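432aa long hypothetical deoxyribodipyrimidine photolyase (Sulfolobus tokodaii, PDB 2E0I) probably repairs cyclobutane pyrimidine dimers in DNA with the energy of light, and binds two FAD molecules, one of them implicated as a light-harvesting cofactor. Local coordinates at residues A50-I55 with K179-L184; R215-L220 with L338-P343. One frame throughout, in Å; residues are numbered along the deposited sequence.

Contact 1: residues A50-I55 with K179-L184. With FAD (flavin-adenine dinucleotide), chain F.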
loop_
_atom_site.group_PDB
_atom_site.type_symbol
_atom_site.label_atom_id
_atom_site.label_comp_id
_atom_site.label_asym_id
_atom_site.label_seq_id
_atom_site.Cartn_x
_atom_site.Cartn_y
_atom_site.Cartn_z
ATOM N N ALA A 50 -4.691 -6.279 -5.545
ATOM C CA ALA A 50 -3.313 -5.821 -5.677
ATOM C C ALA A 50 -2.556 -6.645 -6.712
ATOM O O ALA A 50 -1.802 -6.107 -7.524
ATOM C CB ALA A 50 -2.606 -5.921 -4.346
ATOM N N VAL A 51 -2.761 -7.956 -6.678
ATOM C CA VAL A 51 -2.091 -8.857 -7.595
ATOM C C VAL A 51 -2.470 -8.580 -9.048
ATOM O O VAL A 51 -1.603 -8.560 -9.930
ATOM C CB VAL A 51 -2.399 -10.316 -7.220
ATOM C CG1 VAL A 51 -1.815 -11.261 -8.238
ATOM C CG2 VAL A 51 -1.801 -10.614 -5.863
ATOM N N SER A 52 -3.753 -8.356 -9.302
ATOM C CA SER A 52 -4.203 -8.084 -10.661
ATOM C C SER A 52 -3.553 -6.811 -11.177
ATOM O O SER A 52 -3.102 -6.742 -12.329
ATOM C CB SER A 52 -5.713 -7.923 -10.688
ATOM O OG SER A 52 -6.322 -9.106 -10.236
ATOM N N PHE A 53 -3.513 -5.803 -10.314
ATOM C CA PHE A 53 -2.906 -4.534 -10.658
ATOM C C PHE A 53 -1.436 -4.731 -11.009
ATOM O O PHE A 53 -0.935 -4.151 -11.977
ATOM C CB PHE A 53 -3.029 -3.566 -9.491
ATOM C CG PHE A 53 -2.592 -2.169 -9.819
ATOM C CD1 PHE A 53 -1.255 -1.860 -9.946
ATOM C CD2 PHE A 53 -3.529 -1.155 -9.991
ATOM C CE1 PHE A 53 -0.854 -0.566 -10.235
ATOM C CE2 PHE A 53 -3.132 0.143 -10.279
ATOM C CZ PHE A 53 -1.790 0.433 -10.400
ATOM N N MET A 54 -0.745 -5.543 -10.218
ATOM C CA MET A 54 0.663 -5.815 -10.469
ATOM C C MET A 54 0.831 -6.559 -11.811
ATOM O O MET A 54 1.656 -6.181 -12.647
ATOM C CB MET A 54 1.217 -6.640 -9.319
ATOM C CG MET A 54 2.669 -6.972 -9.431
ATOM S SD MET A 54 3.121 -8.048 -8.069
ATOM C CE MET A 54 2.670 -9.641 -8.763
ATOM N N ILE A 55 0.051 -7.618 -12.016
ATOM C CA ILE A 55 0.109 -8.372 -13.262
ATOM C C ILE A 55 -0.175 -7.428 -14.457
ATOM O O ILE A 55 0.545 -7.428 -15.458
ATOM C CB ILE A 55 -0.946 -9.506 -13.279
ATOM C CG1 ILE A 55 -0.878 -10.335 -11.990
ATOM C CG2 ILE A 55 -0.716 -10.404 -14.486
ATOM C CD1 ILE A 55 0.338 -11.208 -11.893
ATOM N N LYS A 179 -6.824 -13.178 -10.956
ATOM C CA LYS A 179 -8.133 -13.800 -10.764
ATOM C C LYS A 179 -9.330 -12.860 -10.719
ATOM O O LYS A 179 -10.418 -13.218 -11.162
ATOM C CB LYS A 179 -8.125 -14.632 -9.479
ATOM C CG LYS A 179 -7.062 -15.722 -9.438
ATOM C CD LYS A 179 -7.116 -16.455 -8.109
ATOM C CE LYS A 179 -5.914 -17.360 -7.891
ATOM N NZ LYS A 179 -5.932 -17.959 -6.519
ATOM N N ILE A 180 -9.143 -11.670 -10.171
ATOM C CA ILE A 180 -10.234 -10.719 -10.066
ATOM C C ILE A 180 -9.665 -9.318 -10.050
ATOM O O ILE A 180 -8.915 -8.965 -9.147
ATOM C CB ILE A 180 -11.032 -10.966 -8.782
ATOM C CG1 ILE A 180 -11.992 -9.806 -8.537
ATOM C CG2 ILE A 180 -10.085 -11.150 -7.612
ATOM C CD1 ILE A 180 -12.767 -9.930 -7.229
ATOM N N GLU A 181 -10.031 -8.526 -11.051
ATOM C CA GLU A 181 -9.538 -7.155 -11.196
ATOM C C GLU A 181 -10.429 -6.086 -10.562
ATOM O O GLU A 181 -11.646 -6.227 -10.512
ATOM C CB GLU A 181 -9.358 -6.828 -12.685
ATOM C CG GLU A 181 -8.402 -7.765 -13.424
ATOM C CD GLU A 181 -8.100 -7.309 -14.850
ATOM O OE1 GLU A 181 -7.759 -6.115 -15.043
ATOM O OE2 GLU A 181 -8.191 -8.148 -15.778
ATOM N N SER A 182 -9.819 -5.015 -10.072
ATOM C CA SER A 182 -10.584 -3.923 -9.488
ATOM C C SER A 182 -11.263 -3.171 -10.620
ATOM O O SER A 182 -10.630 -2.816 -11.618
ATOM C CB SER A 182 -9.676 -2.941 -8.744
ATOM O OG SER A 182 -10.388 -1.760 -8.392
ATOM N N PRO A 183 -12.567 -2.912 -10.483
ATOM C CA PRO A 183 -13.264 -2.186 -11.545
ATOM C C PRO A 183 -12.790 -0.740 -11.580
ATOM O O PRO A 183 -13.089 0.005 -12.512
ATOM C CB PRO A 183 -14.722 -2.285 -11.117
ATOM C CG PRO A 183 -14.627 -2.245 -9.622
ATOM C CD PRO A 183 -13.477 -3.197 -9.356
ATOM N N LEU A 184 -12.028 -0.359 -10.566
ATOM C CA LEU A 184 -11.569 1.010 -10.427
ATOM C C LEU A 184 -10.152 1.337 -10.926
ATOM O O LEU A 184 -9.789 2.510 -11.046
ATOM C CB LEU A 184 -11.732 1.390 -8.958
ATOM C CG LEU A 184 -11.444 2.804 -8.511
ATOM C CD1 LEU A 184 -12.188 3.778 -9.411
ATOM C CD2 LEU A 184 -11.854 2.948 -7.047
HETATM P PA FAD F . 4.677 -8.917 0.323
HETATM O O1A FAD F . 3.823 -7.982 1.090
HETATM O O2A FAD F . 4.207 -9.775 -0.786
HETATM O O5B FAD F . 4.758 -10.057 1.459
HETATM C C5B FAD F . 5.720 -11.113 1.359
HETATM C C4B FAD F . 5.711 -12.007 2.603
HETATM O O4B FAD F . 5.479 -11.172 3.754
HETATM C C3B FAD F . 4.551 -13.004 2.572
HETATM O O3B FAD F . 4.857 -14.119 3.415
HETATM C C2B FAD F . 3.429 -12.166 3.183
HETATM O O2B FAD F . 2.433 -13.034 3.729
HETATM C C1B FAD F . 4.204 -11.513 4.328
HETATM N N9A FAD F . 3.505 -10.315 4.855
HETATM C C8A FAD F . 3.063 -9.287 4.133
HETATM N N7A FAD F . 2.527 -8.366 4.930
HETATM C C5A FAD F . 2.629 -8.808 6.178
HETATM C C6A FAD F . 2.283 -8.292 7.421
HETATM N N6A FAD F . 1.666 -7.118 7.514
HETATM N N1A FAD F . 2.553 -9.006 8.524
HETATM C C2A FAD F . 3.134 -10.191 8.443
HETATM N N3A FAD F . 3.474 -10.712 7.277
HETATM C C4A FAD F . 3.244 -10.053 6.133
HETATM N N1 FAD F . 7.255 -9.062 -6.094
HETATM C C2 FAD F . 8.010 -10.030 -6.768
HETATM O O2 FAD F . 9.180 -9.800 -7.068
HETATM N N3 FAD F . 7.440 -11.276 -7.054
HETATM C C4 FAD F . 6.125 -11.556 -6.657
HETATM O O4 FAD F . 5.626 -12.651 -6.917
HETATM C C4X FAD F . 5.384 -10.599 -5.971
HETATM N N5 FAD F . 4.094 -10.897 -5.512
HETATM C C5X FAD F . 3.357 -9.942 -4.801
HETATM C C6 FAD F . 2.114 -10.280 -4.273
HETATM C C7 FAD F . 1.413 -9.371 -3.485
HETATM C C7M FAD F . 0.051 -9.769 -2.912
HETATM C C8 FAD F . 1.960 -8.116 -3.231
HETATM C C8M FAD F . 1.217 -7.094 -2.368
HETATM C C9 FAD F . 3.200 -7.777 -3.766
HETATM C C9A FAD F . 3.904 -8.685 -4.553
HETATM N N10 FAD F . 5.179 -8.373 -5.052
HETATM C C10 FAD F . 5.945 -9.354 -5.695
HETATM C "C1'" FAD F . 5.769 -7.032 -4.831
HETATM C "C2'" FAD F . 6.421 -6.886 -3.456
HETATM O "O2'" FAD F . 5.871 -5.746 -2.786
HETATM C "C3'" FAD F . 7.940 -6.743 -3.593
HETATM O "O3'" FAD F . 8.483 -7.941 -4.156
HETATM C "C4'" FAD F . 8.588 -6.480 -2.231
HETATM O "O4'" FAD F . 9.963 -6.138 -2.427
HETATM C "C5'" FAD F . 8.489 -7.714 -1.332
HETATM O "O5'" FAD F . 8.359 -7.351 0.045
HETATM P P FAD F . 6.895 -7.197 0.699
HETATM O O1P FAD F . 7.086 -7.061 2.161
HETATM O O2P FAD F . 6.136 -6.146 -0.015
HETATM O O3P FAD F . 6.263 -8.648 0.403
HETATM O O HOH W 1 -6.387 -11.622 -8.702
#
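The pocket for a second FAD is walled by helix 48-66 of the N-terminal photolyase alpha/beta domain, and on another flank of this helix Ser-52 meets Ile-180 and Glu-181 of the long linker that follows helix 140-147. Ser-52 OG lies 2.8 Å from Ile-180 O, but its single proton has a second acceptor within reach, Glu-48 O one helical turn back. A water donates to the same hydroxyl and accepts from Lys-179 N at 2.8 Å, so a small hydroxyl serves both helix and linker. Ser-52 CB also rests against Glu-181 CG, 3.8 Å away, while the carboxylate passes on to Asn-56. The pocket side is apolar. Val-51 CG2 meets the flavin methyl C7M at 3.6 Å. Met-54 lays its sulfur over one face of the central flavin ring, with SD 3.7 Å from C9A; the bend at chi3 (85°) swings CE over the same face, 3.8 Å from N5. A flexible, polarisable thioether suits such a flat surface. With an alanine here, the central ring would probably lose its cover on that face and a gap would open between flavin and helix. Farther along the linker Ser-182 makes an ST turn, its OG accepting from Leu-184 N at 3.1 Å while also bonding to Thr-304 O.

Contact 2: residues R215-L220 with L338-P343. With FAD (flavin-adenine dinucleotide), chain E.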
loop_
_atom_site.group_PDB
_atom_site.type_symbol
_atom_site.label_atom_id
_atom_site.label_comp_id
_atom_site.label_asym_id
_atom_site.label_seq_id
_atom_site.Cartn_x
_atom_site.Cartn_y
_atom_site.Cartn_z
ATOM N N ARG A 215 -5.953 8.893 -6.276
ATOM C CA ARG A 215 -5.976 7.448 -6.450
ATOM C C ARG A 215 -4.647 6.968 -7.030
ATOM O O ARG A 215 -4.616 6.109 -7.916
ATOM C CB ARG A 215 -7.119 7.050 -7.382
ATOM C CG ARG A 215 -8.431 6.835 -6.676
ATOM C CD ARG A 215 -9.494 6.422 -7.663
ATOM N NE ARG A 215 -10.007 7.593 -8.363
ATOM C CZ ARG A 215 -10.216 7.651 -9.674
ATOM N NH1 ARG A 215 -9.950 6.593 -10.438
ATOM N NH2 ARG A 215 -10.699 8.765 -10.213
ATOM N N LEU A 216 -3.552 7.525 -6.522
ATOM C CA LEU A 216 -2.222 7.168 -6.993
ATOM C C LEU A 216 -1.485 6.093 -6.203
ATOM O O LEU A 216 -0.516 5.523 -6.708
ATOM C CB LEU A 216 -1.332 8.409 -7.031
ATOM C CG LEU A 216 -1.350 9.343 -8.240
ATOM C CD1 LEU A 216 -0.490 10.540 -7.922
ATOM C CD2 LEU A 216 -0.819 8.640 -9.483
ATOM N N SER A 217 -1.931 5.816 -4.979
ATOM C CA SER A 217 -1.254 4.838 -4.120
ATOM C C SER A 217 -0.833 3.532 -4.805
ATOM O O SER A 217 0.324 3.118 -4.717
ATOM C CB SER A 217 -2.115 4.529 -2.905
ATOM O OG SER A 217 -3.435 4.250 -3.322
ATOM N N PRO A 218 -1.757 2.864 -5.512
ATOM C CA PRO A 218 -1.311 1.622 -6.147
ATOM C C PRO A 218 -0.178 1.839 -7.169
ATOM O O PRO A 218 0.726 1.011 -7.309
ATOM C CB PRO A 218 -2.598 1.076 -6.760
ATOM C CG PRO A 218 -3.360 2.310 -7.066
ATOM C CD PRO A 218 -3.147 3.186 -5.880
ATOM N N HIS A 219 -0.207 2.961 -7.870
ATOM C CA HIS A 219 0.832 3.244 -8.852
ATOM C C HIS A 219 2.180 3.557 -8.178
ATOM O O HIS A 219 3.249 3.203 -8.699
ATOM C CB HIS A 219 0.385 4.400 -9.742
ATOM C CG HIS A 219 -0.693 4.024 -10.706
ATOM N ND1 HIS A 219 -0.429 3.431 -11.921
ATOM C CD2 HIS A 219 -2.042 4.099 -10.610
ATOM C CE1 HIS A 219 -1.568 3.158 -12.535
ATOM N NE2 HIS A 219 -2.561 3.553 -11.759
ATOM N N LEU A 220 2.129 4.216 -7.021
ATOM C CA LEU A 220 3.345 4.543 -6.276
ATOM C C LEU A 220 3.892 3.262 -5.632
ATOM O O LEU A 220 5.077 2.952 -5.744
ATOM C CB LEU A 220 3.046 5.591 -5.196
ATOM C CG LEU A 220 2.619 6.979 -5.695
ATOM C CD1 LEU A 220 2.120 7.797 -4.532
ATOM C CD2 LEU A 220 3.778 7.676 -6.403
ATOM N N LEU A 338 -6.876 -4.228 -0.049
ATOM C CA LEU A 338 -6.257 -3.057 -0.662
ATOM C C LEU A 338 -5.531 -3.321 -1.984
ATOM O O LEU A 338 -4.683 -4.204 -2.087
ATOM C CB LEU A 338 -5.289 -2.410 0.336
ATOM C CG LEU A 338 -5.733 -1.225 1.204
ATOM C CD1 LEU A 338 -7.244 -1.062 1.226
ATOM C CD2 LEU A 338 -5.172 -1.427 2.598
ATOM N N VAL A 339 -5.878 -2.550 -3.003
ATOM C CA VAL A 339 -5.226 -2.686 -4.292
ATOM C C VAL A 339 -3.830 -2.079 -4.143
ATOM O O VAL A 339 -2.924 -2.396 -4.914
ATOM C CB VAL A 339 -5.987 -1.906 -5.403
ATOM C CG1 VAL A 339 -5.999 -0.417 -5.081
ATOM C CG2 VAL A 339 -5.324 -2.126 -6.756
ATOM N N ASP A 340 -3.666 -1.214 -3.137
ATOM C CA ASP A 340 -2.393 -0.534 -2.885
ATOM C C ASP A 340 -1.646 -1.030 -1.640
ATOM O O ASP A 340 -0.773 -0.337 -1.110
ATOM C CB ASP A 340 -2.626 0.987 -2.759
ATOM C CG ASP A 340 -3.588 1.345 -1.616
ATOM O OD1 ASP A 340 -3.866 0.457 -0.775
ATOM O OD2 ASP A 340 -4.064 2.509 -1.548
ATOM N N TYR A 341 -1.962 -2.230 -1.175
ATOM C CA TYR A 341 -1.312 -2.734 0.027
ATOM C C TYR A 341 0.194 -2.537 0.136
ATOM O O TYR A 341 0.970 -3.000 -0.703
ATOM C CB TYR A 341 -1.617 -4.219 0.233
ATOM C CG TYR A 341 -0.904 -4.787 1.440
ATOM C CD1 TYR A 341 0.078 -5.765 1.300
ATOM C CD2 TYR A 341 -1.187 -4.313 2.720
ATOM C CE1 TYR A 341 0.760 -6.257 2.409
ATOM C CE2 TYR A 341 -0.515 -4.792 3.829
ATOM C CZ TYR A 341 0.458 -5.765 3.669
ATOM O OH TYR A 341 1.125 -6.243 4.770
ATOM N N ASP A 342 0.593 -1.847 1.197
ATOM C CA ASP A 342 1.999 -1.616 1.483
ATOM C C ASP A 342 2.213 -2.018 2.947
ATOM O O ASP A 342 1.732 -1.338 3.859
ATOM C CB ASP A 342 2.349 -0.148 1.285
ATOM C CG ASP A 342 3.844 0.100 1.326
ATOM O OD1 ASP A 342 4.477 -0.181 2.380
ATOM O OD2 ASP A 342 4.378 0.571 0.289
ATOM N N PRO A 343 2.944 -3.123 3.191
ATOM C CA PRO A 343 3.190 -3.590 4.559
ATOM C C PRO A 343 3.481 -2.503 5.587
ATOM O O PRO A 343 2.781 -2.404 6.593
ATOM C CB PRO A 343 4.351 -4.563 4.384
ATOM C CG PRO A 343 4.109 -5.127 3.022
ATOM C CD PRO A 343 3.737 -3.905 2.223
HETATM P PA FAD E . -4.929 10.944 -1.913
HETATM O O1A FAD E . -5.347 11.356 -3.272
HETATM O O2A FAD E . -5.105 11.753 -0.687
HETATM O O5B FAD E . -3.361 11.213 -2.159
HETATM C C5B FAD E . -2.467 11.502 -1.082
HETATM C C4B FAD E . -1.164 10.722 -1.262
HETATM O O4B FAD E . -0.246 10.977 -0.185
HETATM C C3B FAD E . -1.460 9.220 -1.250
HETATM O O3B FAD E . -1.594 8.770 -2.600
HETATM C C2B FAD E . -0.148 8.679 -0.686
HETATM O O2B FAD E . 0.869 8.736 -1.688
HETATM C C1B FAD E . 0.126 9.717 0.402
HETATM N N9A FAD E . -0.696 9.481 1.613
HETATM C C8A FAD E . -1.849 10.068 1.927
HETATM N N7A FAD E . -2.240 9.669 3.135
HETATM C C5A FAD E . -1.331 8.816 3.597
HETATM C C6A FAD E . -1.182 8.078 4.766
HETATM N N6A FAD E . -2.075 8.166 5.747
HETATM N N1A FAD E . -0.115 7.276 4.900
HETATM C C2A FAD E . 0.798 7.176 3.950
HETATM N N3A FAD E . 0.692 7.867 2.828
HETATM C C4A FAD E . -0.349 8.687 2.623
HETATM N N1 FAD E . -1.747 3.624 1.727
HETATM C C2 FAD E . -1.101 2.686 0.912
HETATM O O2 FAD E . -0.550 3.034 -0.131
HETATM N N3 FAD E . -1.127 1.328 1.255
HETATM C C4 FAD E . -1.808 0.921 2.408
HETATM O O4 FAD E . -1.782 -0.263 2.740
HETATM C C4X FAD E . -2.461 1.856 3.204
HETATM N N5 FAD E . -3.210 1.422 4.304
HETATM C C5X FAD E . -3.856 2.352 5.128
HETATM C C6 FAD E . -4.581 1.897 6.226
HETATM C C7 FAD E . -5.198 2.811 7.073
HETATM C C7M FAD E . -5.962 2.284 8.290
HETATM C C8 FAD E . -5.096 4.177 6.815
HETATM C C8M FAD E . -5.741 5.208 7.744
HETATM C C9 FAD E . -4.370 4.621 5.713
HETATM C C9A FAD E . -3.739 3.716 4.864
HETATM N N10 FAD E . -2.984 4.153 3.760
HETATM C C10 FAD E . -2.432 3.210 2.877
HETATM C "C1'" FAD E . -2.805 5.604 3.502
HETATM C "C2'" FAD E . -3.825 6.309 2.603
HETATM O "O2'" FAD E . -5.154 6.077 3.077
HETATM C "C3'" FAD E . -3.708 5.886 1.137
HETATM O "O3'" FAD E . -2.361 6.078 0.696
HETATM C "C4'" FAD E . -4.632 6.717 0.243
HETATM O "O4'" FAD E . -5.987 6.593 0.684
HETATM C "C5'" FAD E . -4.533 6.269 -1.216
HETATM O "O5'" FAD E . -5.469 6.975 -2.039
HETATM P P FAD E . -5.042 8.286 -2.869
HETATM O O1P FAD E . -3.805 7.969 -3.619
HETATM O O2P FAD E . -6.231 8.724 -3.633
HETATM O O3P FAD E . -4.695 9.360 -1.716
#
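Asp-340 lies across Pro-218, its CB 3.4 Å from the proline N and close to CD as well, inside the FAD-binding site of the helical photolyase domain. A proline suits this place in the first turn of helix 217-221, because its nitrogen carries no hydrogen that would need a partner where the aspartate methylene sits. From the neighbouring position of the type I turn that runs from Leu-338 to Tyr-341, Val-339 CG1 packs on Pro-218 CB at 4.1 Å. The polar part of the contact is a hydrogen bond from Ser-217 OG to Asp-340 OD2, 2.6 Å long, which uses the anti lone pair of the carboxylate oxygen. It depends on Ser-217 holding OG between its backbone N and carbonyl carbon (chi1 49°). Arg-312 forms a salt bridge to the same OD2, so the buried charge has both a hydroxyl and a cation to meet it.

Both segments grip the cofactor through their backbones. Leu-216 N and Ser-217 N both donate to O1P of the pyrophosphate, while Arg-215 N reaches O2P at 2.7 Å; the nearby helix start probably adds to the attraction for this negative group. At the flavin end, N3 donates to Asp-340 O at 2.9 Å. Asp-342 is the N-cap of helix 343-353, its OD1 accepting from Ile-345 N, and its own backbone N points to flavin O4 at 3.2 Å, with an N-H...O angle of 164°.

In the fold
From the N terminus, the chain enters helix 48-66, runs through the remaining strands of the parallel sheet, and returns with the linker 179-184, where contact 1 closes the first loop. Contact 2 opens later, at 215-220, and closes after a wholly non-strand, largely helical excursion at 338-343; the two are therefore in series, neither nested nor crossed. They nevertheless touch: the rings of Phe-53 and His-219 meet edge-to-face, and Ala-50 CB packs on Leu-338 O. Contact 1 ties the alpha/beta domain to the linker, contact 2 ties distant parts of the FAD-binding region, and Tyr-341 OH reaches the adenine N7A of the second FAD, placing 338-343 between both cofactors.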